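Local coordinates for salivary protein FS50 (Xenopsylla cheopis, PDB 5K6D) that inhibits the host voltage-gated sodium channel Nav1.5 as a disulfide-bonded toxin of flea saliva, at residues Leu54-Cys60 with Asp72-Lys78. Sequence-based numbering, arbitrary orientation.
Sequences LGSGGSC and DCYCKSK
Ser59 and Tyr74 pair through their backbones in an antiparallel hydrogen-bonded pair. Tyr74 N reaches Ser59 O at 2.8 Å, and Ser59 N donates back to Tyr74 O. The Tyr74 ring turns its edge to the same Ser59 O, which lies in the ring plane 3.7 Å from CD1. CG sits beside the backbone N (chi1 -62°), and this brings that edge to the carbonyl. The Tyr74 hydroxyl is bonded to Asn69 N. A water bridges Ser59 OG and Tyr74 O.

Cys60, Cys73 and Cys75 point to the other face, where helix 38-51 packs. Their disulfides go to Cys32, Cys45 and Cys49; the last two partners belong to that helix. This is the cysteine-stabilised alpha-beta motif, a helix tied to a small sheet.

Nearer the C-terminus, Ser56 N donates to Lys76 O at 2.8 Å. With chi1 at 60°, the Ser56 hydroxyl is tucked over its own backbone, and from there it donates to Ser77 O from above the carbonyl plane. The extended Lys78 chain runs alongside Gly55, with CE 3.3 Å from Leu54 O.

Backbone hydrogen bonds thus join the two strands, while two of the three disulfides tie the cysteine face to helix 38-51.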
ATOM      1  N   LEU A  54      -8.742   0.464   0.428  1.00  7.68           N
ATOM      2  CA  LEU A  54      -9.873   0.576   1.354  1.00  8.65           C
ATOM      3  C   LEU A  54      -9.490   0.115   2.758  1.00  9.01           C
ATOM      4  O   LEU A  54     -10.276  -0.513   3.475  1.00 11.51           O
ATOM      5  CB  LEU A  54     -11.083  -0.201   0.828  1.00 10.52           C
ATOM      6  CG  LEU A  54     -11.480   0.109  -0.621  1.00 13.34           C
ATOM      7  CD1 LEU A  54     -12.710  -0.690  -1.023  1.00 14.71           C
ATOM      8  CD2 LEU A  54     -11.708   1.600  -0.831  1.00 14.36           C
ATOM      9  N   GLY A  55      -8.267   0.452   3.151  1.00  8.34           N
ATOM     10  CA  GLY A  55      -7.786   0.207   4.496  1.00  8.79           C
ATOM     11  C   GLY A  55      -7.887   1.452   5.358  1.00  8.81           C
ATOM     12  O   GLY A  55      -8.536   2.439   4.987  1.00 10.51           O
ATOM     13  N   SER A  56      -7.243   1.418   6.517  1.00  9.78           N
ATOM     14  CA  SER A  56      -7.285   2.544   7.449  1.00 10.80           C
ATOM     15  C   SER A  56      -6.180   3.565   7.197  1.00  9.39           C
ATOM     16  O   SER A  56      -6.285   4.715   7.611  1.00 10.80           O
ATOM     17  CB  SER A  56      -7.188   2.037   8.885  1.00 12.28           C
ATOM     18  OG  SER A  56      -5.970   1.335   9.083  1.00 12.69           O
ATOM     19  N   GLY A  57      -5.120   3.143   6.519  1.00 10.11           N
ATOM     20  CA  GLY A  57      -3.978   4.001   6.277  1.00  9.84           C
ATOM     21  C   GLY A  57      -2.787   3.150   5.902  1.00  8.99           C
ATOM     22  O   GLY A  57      -2.914   1.935   5.741  1.00  9.72           O
ATOM     23  N   GLY A  58      -1.627   3.765   5.742  1.00  8.25           N
ATOM     24  CA  GLY A  58      -0.439   2.992   5.458  1.00  9.83           C
ATOM     25  C   GLY A  58       0.802   3.836   5.505  1.00  8.34           C
ATOM     26  O   GLY A  58       0.733   5.058   5.689  1.00 10.96           O
ATOM     27  N   SER A  59       1.947   3.186   5.353  1.00  9.19           N
ATOM     28  CA  SER A  59       3.218   3.894   5.367  1.00  9.97           C
ATOM     29  C   SER A  59       4.214   3.228   4.429  1.00  8.76           C
ATOM     30  O   SER A  59       4.108   2.033   4.125  1.00  8.35           O
ATOM     31  CB  SER A  59       3.789   3.960   6.778  1.00 14.36           C
ATOM     32  OG  SER A  59       3.968   2.654   7.271  1.00 15.76           O
ATOM     33  N   CYS A  60       5.193   4.004   3.985  1.00  9.53           N
ATOM     34  CA  CYS A  60       6.246   3.502   3.112  1.00  9.35           C
ATOM     35  C   CYS A  60       7.206   2.579   3.854  1.00 10.02           C
ATOM     36  O   CYS A  60       7.341   2.640   5.085  1.00 10.50           O
ATOM     37  CB  CYS A  60       7.020   4.669   2.491  1.00 10.90           C
ATOM     38  SG  CYS A  60       6.018   5.799   1.474  1.00  9.96           S
ATOM     39  N   ASP A  72       7.991   0.455  -1.586  1.00 10.16           N
ATOM     40  CA  ASP A  72       6.641  -0.058  -1.416  1.00  8.87           C
ATOM     41  C   ASP A  72       5.906   0.650  -0.288  1.00  8.05           C
ATOM     42  O   ASP A  72       6.505   1.216   0.625  1.00  8.71           O
ATOM     43  CB  ASP A  72       6.651  -1.571  -1.162  1.00  9.23           C
ATOM     44  CG  ASP A  72       7.104  -2.371  -2.374  1.00 10.07           C
ATOM     45  OD1 ASP A  72       7.153  -1.824  -3.499  1.00 11.11           O
ATOM     46  OD2 ASP A  72       7.410  -3.572  -2.191  1.00 11.97           O
ATOM     47  N   CYS A  73       4.588   0.604  -0.395  1.00  8.21           N
ATOM     48  CA  CYS A  73       3.664   1.179   0.560  1.00  7.34           C
ATOM     49  C   CYS A  73       2.954   0.018   1.243  1.00  6.52           C
ATOM     50  O   CYS A  73       2.553  -0.921   0.570  1.00  8.16           O
ATOM     51  CB  CYS A  73       2.702   2.095  -0.189  1.00  7.49           C
ATOM     52  SG  CYS A  73       1.215   2.643   0.658  1.00  7.27           S
ATOM     53  N   TYR A  74       2.807   0.075   2.563  1.00  7.05           N
ATOM     54  CA  TYR A  74       2.243  -1.033   3.328  1.00  7.74           C
ATOM     55  C   TYR A  74       0.974  -0.567   4.022  1.00  6.94           C
ATOM     56  O   TYR A  74       1.012   0.302   4.904  1.00  7.97           O
ATOM     57  CB  TYR A  74       3.278  -1.573   4.322  1.00  8.72           C
ATOM     58  CG  TYR A  74       4.497  -2.107   3.603  1.00  8.07           C
ATOM     59  CD1 TYR A  74       5.557  -1.275   3.274  1.00  8.30           C
ATOM     60  CD2 TYR A  74       4.574  -3.448   3.230  1.00  9.12           C
ATOM     61  CE1 TYR A  74       6.660  -1.758   2.590  1.00  9.29           C
ATOM     62  CE2 TYR A  74       5.676  -3.940   2.557  1.00 10.02           C
ATOM     63  CZ  TYR A  74       6.715  -3.092   2.248  1.00  9.12           C
ATOM     64  OH  TYR A  74       7.828  -3.559   1.578  1.00 12.20           O
ATOM     65  N   CYS A  75      -0.150  -1.146   3.597  1.00  6.93           N
ATOM     66  CA  CYS A  75      -1.466  -0.701   4.028  1.00  7.38           C
ATOM     67  C   CYS A  75      -2.053  -1.565   5.123  1.00  8.06           C
ATOM     68  O   CYS A  75      -2.010  -2.794   5.053  1.00  8.45           O
ATOM     69  CB  CYS A  75      -2.436  -0.692   2.849  1.00  7.59           C
ATOM     70  SG  CYS A  75      -1.919   0.298   1.444  1.00  7.21           S
ATOM     71  N   LYS A  76      -2.637  -0.903   6.109  1.00  8.91           N
ATOM     72  CA  LYS A  76      -3.315  -1.549   7.216  1.00 10.19           C
ATOM     73  C   LYS A  76      -4.818  -1.632   6.958  1.00 10.48           C
ATOM     74  O   LYS A  76      -5.407  -0.707   6.397  1.00 10.30           O
ATOM     75  CB  LYS A  76      -3.042  -0.767   8.500  1.00 11.71           C
ATOM     76  CG  LYS A  76      -3.390  -1.494   9.784  1.00 19.57           C
ATOM     77  CD  LYS A  76      -3.004  -0.677  11.020  1.00 23.63           C
ATOM     78  CE  LYS A  76      -1.771   0.191  10.784  1.00 26.57           C
ATOM     79  NZ  LYS A  76      -1.027   0.460  12.057  1.00 30.48           N
ATOM     80  N   SER A  77      -5.444  -2.726   7.381  1.00 11.35           N
ATOM     81  CA  SER A  77      -6.880  -2.892   7.209  1.00 12.01           C
ATOM     82  C   SER A  77      -7.667  -1.938   8.097  1.00 13.00           C
ATOM     83  O   SER A  77      -7.119  -1.322   9.013  1.00 14.65           O
ATOM     84  CB  SER A  77      -7.295  -4.325   7.534  1.00 13.97           C
ATOM     85  OG  SER A  77      -7.279  -4.531   8.937  1.00 18.15           O
ATOM     86  N   LYS A  78      -8.964  -1.835   7.835  1.00 14.17           N
ATOM     87  CA  LYS A  78      -9.862  -1.185   8.776  1.00 16.49           C
ATOM     88  C   LYS A  78     -10.179  -2.147   9.913  1.00 18.31           C
ATOM     89  O   LYS A  78      -9.756  -3.307   9.891  1.00 19.19           O
ATOM     90  CB  LYS A  78     -11.146  -0.727   8.085  1.00 20.17           C
ATOM     91  CG  LYS A  78     -10.914   0.357   7.055  1.00 17.75           C
ATOM     92  CD  LYS A  78     -12.195   0.723   6.324  1.00 24.15           C
ATOM     93  CE  LYS A  78     -11.935   1.776   5.259  1.00 28.08           C
ATOM     94  NZ  LYS A  78     -13.144   2.073   4.439  1.00 32.29           N
ATOM     95  OXT LYS A  78     -10.856  -1.781  10.877  1.00 22.39           O
TER
HETATM   96  O   HOH W   1     -10.103  -2.986   5.574  1.00 27.26           O
HETATM   97  O   HOH W   2       1.684   0.682   7.598  1.00 17.80           O